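Local coordinates for uncharacterized protein YbaA (Shigella flexneri, PDB 2OKQ), which is of unknown function and belongs to the DUF1428 family, folding as a four-stranded antiparallel sheet with helices and assembling as two subunits, at residues A[55-60]-A[108-113]; A[25-30]-A[101-106]. All coordinates share one frame; numbering follows the deposited sequence.

How the contacts relate
Both contacts use helix 100-111, and their centres lie about 10 Å apart. Contact 1 joins the far end of that helix to the end of helix 40-56. It is only partly buried, and one aromatic ring meets a lysine chain and a carboxylate there. Contact 2 joins the preceding turns of the helix to strand 27-36 of the sheet. All its touching residues are buried, and a salt bridge carries it. The two meet where Phe57 O packs on Ala106 CB and Leu60 CD1 on Met25 CA. Contact 1 sets the loop after helix 40-56 against helix 100-111 near the surface, while contact 2 sets that helix on the sheet, where Arg103 and Tyr27 also bond to the second subunit.

Contact 1: residues A[55-60]-A[108-113]; sequences KEFGAL and QKMMSD. With NA (sodium ion), chain C.
Phe57 and Lys109 face each other with their CA atoms 7.1 Å apart, where the chain leaves helix 40-56 beside the last turn of helix 100-111. The Phe57 ring carries most of the contact. Lys109 CB sits over one face, 3.8 Å from the ring centroid and 7° off the ring normal, a CH-pi contact. The lysine chain runs on extended, and its CD comes to 3.5 Å from Phe57 CD1. Its tip stays on the same side: water 1 takes a bond from Lys109 NZ and gives one to Phe57 O. This water links the side chain to the helix end.

That end is a Schellman motif. Gly58 has positive phi (118°), and its N bonds back to Lys55 O. The turn puts Phe57 at the start of the link to strand 61-67.

At the ring's edge, near its plane, Asp113 OD2 approaches Phe57 CZ at 3.1 Å. The carboxylate plane is turned 46° from the ring. Asp113 is the N-cap of helix 114-118, and its OD2 also forms a salt bridge with Arg115, which Glu56 shares. Arg115 probably eases the repulsion between the two acids. Met110 N lies 3.8 Å from Phe57 CE2, oblique to the ring. Just before Lys109 in the helix, Gln108 OE1 binds a sodium ion at 2.2 Å, which water 2 also coordinates.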
ATOM      1  N   LYS A  55      13.364   6.860   7.412  1.00 24.61           N
ATOM      2  CA  LYS A  55      14.478   5.906   7.344  1.00 24.74           C
ATOM      3  C   LYS A  55      15.436   6.086   8.517  1.00 25.30           C
ATOM      4  O   LYS A  55      15.930   5.111   9.067  1.00 24.44           O
ATOM      5  CB  LYS A  55      15.249   6.061   6.028  0.60 25.17           C
ATOM      6  CG  LYS A  55      14.424   5.785   4.761  0.60 26.77           C
ATOM      7  CD  LYS A  55      14.611   4.375   4.235  0.60 27.86           C
ATOM      8  CE  LYS A  55      15.854   4.289   3.353  0.60 30.90           C
ATOM      9  NZ  LYS A  55      15.788   3.159   2.393  0.60 32.08           N
ATOM     10  N   GLU A  56      15.683   7.341   8.881  1.00 26.21           N
ATOM     11  CA  GLU A  56      16.531   7.669  10.025  1.00 27.45           C
ATOM     12  C   GLU A  56      15.994   7.008  11.298  1.00 26.95           C
ATOM     13  O   GLU A  56      16.756   6.533  12.146  1.00 27.55           O
ATOM     14  CB  GLU A  56      16.599   9.193  10.178  1.00 27.19           C
ATOM     15  CG  GLU A  56      17.352   9.684  11.395  1.00 33.39           C
ATOM     16  CD  GLU A  56      17.267  11.192  11.553  1.00 37.32           C
ATOM     17  OE1 GLU A  56      17.392  11.908  10.543  1.00 39.28           O
ATOM     18  OE2 GLU A  56      17.058  11.663  12.694  1.00 41.52           O
ATOM     19  N   PHE A  57      14.676   6.955  11.405  1.00 27.11           N
ATOM     20  CA  PHE A  57      14.014   6.416  12.586  1.00 25.99           C
ATOM     21  C   PHE A  57      13.774   4.905  12.522  1.00 25.18           C
ATOM     22  O   PHE A  57      13.186   4.330  13.435  1.00 25.24           O
ATOM     23  CB  PHE A  57      12.707   7.169  12.836  1.00 27.80           C
ATOM     24  CG  PHE A  57      12.888   8.652  13.076  1.00 30.13           C
ATOM     25  CD1 PHE A  57      14.038   9.147  13.690  1.00 36.74           C
ATOM     26  CD2 PHE A  57      11.897   9.541  12.711  1.00 33.39           C
ATOM     27  CE1 PHE A  57      14.199  10.520  13.914  1.00 35.71           C
ATOM     28  CE2 PHE A  57      12.044  10.909  12.941  1.00 36.31           C
ATOM     29  CZ  PHE A  57      13.198  11.390  13.537  1.00 35.73           C
ATOM     30  N   GLY A  58      14.239   4.256  11.463  1.00 22.92           N
ATOM     31  CA  GLY A  58      14.201   2.789  11.422  1.00 21.61           C
ATOM     32  C   GLY A  58      13.355   2.150  10.314  1.00 19.70           C
ATOM     33  O   GLY A  58      13.322   0.917  10.190  1.00 19.40           O
ATOM     34  N   ALA A  59      12.655   2.975   9.537  1.00 20.03           N
ATOM     35  CA  ALA A  59      11.934   2.463   8.353  1.00 18.00           C
ATOM     36  C   ALA A  59      12.879   1.860   7.319  1.00 18.69           C
ATOM     37  O   ALA A  59      13.979   2.390   7.081  1.00 19.11           O
ATOM     38  CB  ALA A  59      11.107   3.552   7.716  1.00 16.83           C
ATOM     39  N   LEU A  60      12.434   0.768   6.694  1.00 16.41           N
ATOM     40  CA  LEU A  60      13.218   0.066   5.678  1.00 17.74           C
ATOM     41  C   LEU A  60      12.976   0.676   4.304  1.00 17.63           C
ATOM     42  O   LEU A  60      13.894   0.720   3.474  1.00 18.83           O
ATOM     43  CB  LEU A  60      12.854  -1.420   5.640  1.00 18.09           C
ATOM     44  CG  LEU A  60      13.081  -2.209   6.926  1.00 19.69           C
ATOM     45  CD1 LEU A  60      12.363  -3.529   6.849  1.00 20.34           C
ATOM     46  CD2 LEU A  60      14.575  -2.440   7.201  1.00 23.92           C
ATOM     47  N   GLN A 108       6.525   7.544  17.039  1.00 19.30           N
ATOM     48  CA  GLN A 108       6.630   8.431  18.202  1.00 21.28           C
ATOM     49  C   GLN A 108       7.652   9.551  17.956  1.00 22.94           C
ATOM     50  O   GLN A 108       7.374  10.734  18.251  1.00 22.70           O
ATOM     51  CB  GLN A 108       7.002   7.642  19.458  1.00 21.04           C
ATOM     52  CG  GLN A 108       6.591   8.361  20.764  1.00 21.48           C
ATOM     53  CD  GLN A 108       5.095   8.324  21.013  1.00 21.51           C
ATOM     54  OE1 GLN A 108       4.519   7.258  21.199  1.00 21.56           O
ATOM     55  NE2 GLN A 108       4.445   9.494  20.992  1.00 22.98           N
ATOM     56  N   LYS A 109       8.807   9.170  17.417  1.00 24.97           N
ATOM     57  CA  LYS A 109       9.868  10.116  17.037  1.00 28.67           C
ATOM     58  C   LYS A 109       9.409  11.123  16.001  1.00 30.38           C
ATOM     59  O   LYS A 109       9.622  12.324  16.167  1.00 29.91           O
ATOM     60  CB  LYS A 109      11.097   9.391  16.500  1.00 29.51           C
ATOM     61  CG  LYS A 109      11.866   8.599  17.514  1.00 32.18           C
ATOM     62  CD  LYS A 109      13.004   7.875  16.834  1.00 37.65           C
ATOM     63  CE  LYS A 109      13.715   6.963  17.799  1.00 41.34           C
ATOM     64  NZ  LYS A 109      14.716   6.129  17.080  1.00 46.23           N
ATOM     65  N   MET A 110       8.786  10.624  14.937  0.60 30.93           N
ATOM     66  CA  MET A 110       8.270  11.464  13.874  0.60 32.21           C
ATOM     67  C   MET A 110       7.407  12.573  14.458  0.60 33.11           C
ATOM     68  O   MET A 110       7.584  13.741  14.119  0.60 33.44           O
ATOM     69  CB  MET A 110       7.482  10.626  12.857  0.60 31.91           C
ATOM     70  CG  MET A 110       6.935  11.409  11.679  0.60 33.26           C
ATOM     71  SD  MET A 110       8.210  12.283  10.753  0.60 35.14           S
ATOM     72  CE  MET A 110       8.946  10.972   9.781  0.60 34.04           C
ATOM     73  N   MET A 111       6.505  12.203  15.363  1.00 33.62           N
ATOM     74  CA  MET A 111       5.585  13.143  15.975  1.00 35.75           C
ATOM     75  C   MET A 111       6.279  14.170  16.870  1.00 36.95           C
ATOM     76  O   MET A 111       5.731  15.233  17.106  1.00 37.97           O
ATOM     77  CB  MET A 111       4.496  12.400  16.730  1.00 35.89           C
ATOM     78  CG  MET A 111       3.570  11.643  15.774  1.00 38.21           C
ATOM     79  SD  MET A 111       2.142  10.963  16.597  1.00 41.19           S
ATOM     80  CE  MET A 111       1.299  12.472  17.057  1.00 43.89           C
ATOM     81  N   SER A 112       7.474  13.850  17.357  1.00 38.79           N
ATOM     82  CA  SER A 112       8.209  14.796  18.204  1.00 40.43           C
ATOM     83  C   SER A 112       9.331  15.500  17.433  1.00 41.25           C
ATOM     84  O   SER A 112      10.180  16.169  18.032  1.00 40.84           O
ATOM     85  CB  SER A 112       8.745  14.103  19.459  1.00 40.68           C
ATOM     86  OG  SER A 112       9.777  13.183  19.150  1.00 42.31           O
ATOM     87  N   ASP A 113       9.329  15.352  16.107  1.00 41.57           N
ATOM     88  CA  ASP A 113      10.370  15.963  15.278  1.00 42.80           C
ATOM     89  C   ASP A 113       9.928  17.300  14.682  1.00 43.41           C
ATOM     90  O   ASP A 113       8.904  17.374  14.008  1.00 43.55           O
ATOM     91  CB  ASP A 113      10.862  14.994  14.191  1.00 42.17           C
ATOM     92  CG  ASP A 113      12.279  15.302  13.737  1.00 42.04           C
ATOM     93  OD1 ASP A 113      12.533  16.418  13.246  1.00 40.95           O
ATOM     94  OD2 ASP A 113      13.153  14.437  13.883  1.00 44.23           O
TER
HETATM   95 NA    NA C 118       2.854   5.961  20.631  1.00 18.44          NA
HETATM   96  O   HOH W   1      13.315   4.150  16.047  1.00 42.74           O
HETATM   97  O   HOH W   2       4.087   4.967  18.727  1.00 20.70           O

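Contact 2: residues A[25-30]-A[101-106]; sequences MKYVDG and EVRDAA
The guanidinium of Arg103 has Tyr27 over one face and carboxylates at its edge. Tyr27 OH stands 3.9 Å above the guanidinium plane, over its centre. The ring is tilted, with its plane 61° from that of the guanidinium, so the two do not stack flat. Tyr27 CE2 is 3.5 Å from Arg103 NE, and Tyr27 CD2 lies 3.7 Å from Arg103 CB. The tyrosine ring lies obliquely across the arginine, touching its aliphatic part as well as its head.

Asp29 comes to the edge of the guanidinium. Arg103 NE gives a hydrogen bond to Asp29 OD1 of 2.7 Å, with an N-H...O angle of 154°, and meets the syn lone pair of that oxygen. The bond to Asp29 OD2 is weak. The carboxylate is turned 77° from the guanidinium, so the two groups do not pair side by side. A bend at chi2 of Arg103 brings NE to the aspartate. Arg103 NH1 bonds Asp104 OD1 at 2.8 Å, in a salt-bridge network of Asp29, Arg103 and Asp104. Asp69 of the second subunit also takes a salt bridge from NH1. These three acids share the buried positive charge and probably balance it.

Asp29 OD2 is held by Tyr132 and Asn107, and Tyr27 OH by Ser68 of the second subunit. Lys26 and Tyr27 form a classic beta bulge opposite Tyr97. Helix 100-111 lies against the sheet here, with Arg103 reaching over strand 27-36 between strands 88-97 and 131-140, touching Tyr97 and Tyr132.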
ATOM      1  N   MET A  25      11.691  -6.969   6.240  1.00 16.52           N
ATOM      2  CA  MET A  25      10.367  -6.440   6.615  1.00 16.27           C
ATOM      3  C   MET A  25       9.536  -7.448   7.404  1.00 13.94           C
ATOM      4  O   MET A  25       9.466  -8.627   7.042  1.00 15.34           O
ATOM      5  CB  MET A  25       9.609  -6.019   5.345  0.80 15.92           C
ATOM      6  CG  MET A  25       8.276  -5.305   5.622  0.80 14.28           C
ATOM      7  SD  MET A  25       6.923  -6.427   5.954  0.80 14.49           S
ATOM      8  CE  MET A  25       6.388  -6.775   4.261  0.80 15.77           C
ATOM      9  N   LYS A  26       8.897  -6.988   8.487  1.00 14.14           N
ATOM     10  CA  LYS A  26       7.906  -7.818   9.211  1.00 14.60           C
ATOM     11  C   LYS A  26       6.613  -7.055   9.501  1.00 14.21           C
ATOM     12  O   LYS A  26       5.614  -7.668   9.862  1.00 14.63           O
ATOM     13  CB  LYS A  26       8.476  -8.328  10.540  1.00 16.29           C
ATOM     14  CG  LYS A  26       9.657  -9.272  10.315  1.00 17.87           C
ATOM     15  CD  LYS A  26      10.177  -9.917  11.601  1.00 23.12           C
ATOM     16  CE  LYS A  26      11.035 -11.150  11.234  1.00 26.60           C
ATOM     17  NZ  LYS A  26      12.034 -10.811  10.143  1.00 27.61           N
ATOM     18  N   TYR A  27       6.663  -5.735   9.383  1.00 13.67           N
ATOM     19  CA  TYR A  27       5.521  -4.875   9.752  1.00 13.69           C
ATOM     20  C   TYR A  27       5.390  -3.744   8.746  1.00 13.14           C
ATOM     21  O   TYR A  27       6.393  -3.185   8.286  1.00 15.07           O
ATOM     22  CB  TYR A  27       5.708  -4.293  11.150  1.00 14.92           C
ATOM     23  CG  TYR A  27       4.425  -3.824  11.802  1.00 13.67           C
ATOM     24  CD1 TYR A  27       3.655  -4.725  12.530  1.00 14.56           C
ATOM     25  CD2 TYR A  27       4.005  -2.493  11.716  1.00 14.50           C
ATOM     26  CE1 TYR A  27       2.486  -4.333  13.166  1.00 12.94           C
ATOM     27  CE2 TYR A  27       2.792  -2.077  12.345  1.00 13.36           C
ATOM     28  CZ  TYR A  27       2.071  -3.023  13.080  1.00 15.52           C
ATOM     29  OH  TYR A  27       0.905  -2.710  13.723  1.00 16.19           O
ATOM     30  N   VAL A  28       4.148  -3.386   8.426  1.00 12.08           N
ATOM     31  CA  VAL A  28       3.881  -2.356   7.409  1.00 12.53           C
ATOM     32  C   VAL A  28       2.865  -1.362   7.921  1.00 13.50           C
ATOM     33  O   VAL A  28       1.850  -1.783   8.437  1.00 13.75           O
ATOM     34  CB  VAL A  28       3.321  -3.011   6.126  1.00 14.10           C
ATOM     35  CG1 VAL A  28       2.838  -1.937   5.146  1.00 13.38           C
ATOM     36  CG2 VAL A  28       4.436  -3.824   5.459  1.00 14.27           C
ATOM     37  N   ASP A  29       3.125  -0.064   7.756  1.00 12.73           N
ATOM     38  CA  ASP A  29       2.087   0.949   7.965  1.00 13.80           C
ATOM     39  C   ASP A  29       1.529   1.251   6.596  1.00 13.59           C
ATOM     40  O   ASP A  29       2.281   1.619   5.707  1.00 14.14           O
ATOM     41  CB  ASP A  29       2.683   2.227   8.553  1.00 14.00           C
ATOM     42  CG  ASP A  29       2.629   2.249  10.070  1.00 16.84           C
ATOM     43  OD1 ASP A  29       2.180   1.245  10.662  1.00 15.33           O
ATOM     44  OD2 ASP A  29       2.989   3.288  10.644  1.00 17.46           O
ATOM     45  N   GLY A  30       0.231   1.033   6.428  1.00 13.80           N
ATOM     46  CA  GLY A  30      -0.425   1.294   5.129  1.00 14.44           C
ATOM     47  C   GLY A  30      -1.214   2.584   5.173  1.00 15.47           C
ATOM     48  O   GLY A  30      -1.814   2.915   6.220  1.00 14.24           O
ATOM     49  N   GLU A 101       7.687  -3.044  16.964  0.60 16.45           N
ATOM     50  CA  GLU A 101       8.367  -2.219  17.968  0.60 17.21           C
ATOM     51  C   GLU A 101       9.153  -1.062  17.328  0.60 17.47           C
ATOM     52  O   GLU A 101       9.141   0.068  17.847  0.60 17.23           O
ATOM     53  CB  GLU A 101       9.230  -3.105  18.878  0.60 17.71           C
ATOM     54  CG  GLU A 101       8.415  -4.107  19.738  0.60 17.65           C
ATOM     55  CD  GLU A 101       7.880  -5.366  18.993  0.60 20.28           C
ATOM     56  OE1 GLU A 101       8.307  -5.694  17.862  0.60 15.61           O
ATOM     57  OE2 GLU A 101       6.993  -6.047  19.560  0.60 26.97           O
ATOM     58  N   VAL A 102       9.817  -1.320  16.198  1.00 16.85           N
ATOM     59  CA  VAL A 102      10.487  -0.247  15.465  1.00 16.67           C
ATOM     60  C   VAL A 102       9.485   0.717  14.840  1.00 16.30           C
ATOM     61  O   VAL A 102       9.683   1.935  14.896  1.00 16.56           O
ATOM     62  CB  VAL A 102      11.462  -0.797  14.419  1.00 17.45           C
ATOM     63  CG1 VAL A 102      12.026   0.321  13.522  1.00 14.66           C
ATOM     64  CG2 VAL A 102      12.607  -1.519  15.154  1.00 17.99           C
ATOM     65  N   ARG A 103       8.416   0.176  14.244  1.00 15.35           N
ATOM     66  CA  ARG A 103       7.312   1.025  13.750  1.00 15.29           C
ATOM     67  C   ARG A 103       6.795   1.966  14.863  1.00 15.77           C
ATOM     68  O   ARG A 103       6.619   3.162  14.657  1.00 14.84           O
ATOM     69  CB  ARG A 103       6.176   0.150  13.222  1.00 16.00           C
ATOM     70  CG  ARG A 103       4.913   0.923  12.781  1.00 14.44           C
ATOM     71  CD  ARG A 103       3.856   0.901  13.884  1.00 13.93           C
ATOM     72  NE  ARG A 103       2.513   1.232  13.374  1.00 14.12           N
ATOM     73  CZ  ARG A 103       1.412   1.173  14.112  1.00 16.45           C
ATOM     74  NH1 ARG A 103       1.491   0.821  15.397  1.00 14.93           N
ATOM     75  NH2 ARG A 103       0.217   1.460  13.567  1.00 17.78           N
ATOM     76  N   ASP A 104       6.563   1.430  16.054  1.00 15.38           N
ATOM     77  CA  ASP A 104       6.035   2.281  17.138  1.00 16.55           C
ATOM     78  C   ASP A 104       7.019   3.393  17.537  1.00 16.39           C
ATOM     79  O   ASP A 104       6.600   4.560  17.732  1.00 17.28           O
ATOM     80  CB  ASP A 104       5.676   1.436  18.363  1.00 17.21           C
ATOM     81  CG  ASP A 104       4.482   0.517  18.122  1.00 18.01           C
ATOM     82  OD1 ASP A 104       3.644   0.788  17.218  1.00 18.81           O
ATOM     83  OD2 ASP A 104       4.363  -0.486  18.839  1.00 18.03           O
ATOM     84  N   ALA A 105       8.287   3.024  17.689  1.00 18.44           N
ATOM     85  CA  ALA A 105       9.362   3.990  18.035  1.00 18.51           C
ATOM     86  C   ALA A 105       9.499   5.078  16.976  1.00 19.71           C
ATOM     87  O   ALA A 105       9.566   6.278  17.293  1.00 20.14           O
ATOM     88  CB  ALA A 105      10.685   3.272  18.227  1.00 19.75           C
ATOM     89  N   ALA A 106       9.524   4.656  15.711  1.00 19.27           N
ATOM     90  CA  ALA A 106       9.631   5.584  14.585  1.00 18.61           C
ATOM     91  C   ALA A 106       8.503   6.615  14.562  1.00 19.14           C
ATOM     92  O   ALA A 106       8.767   7.816  14.432  1.00 19.80           O
ATOM     93  CB  ALA A 106       9.698   4.797  13.245  1.00 19.58           C
TER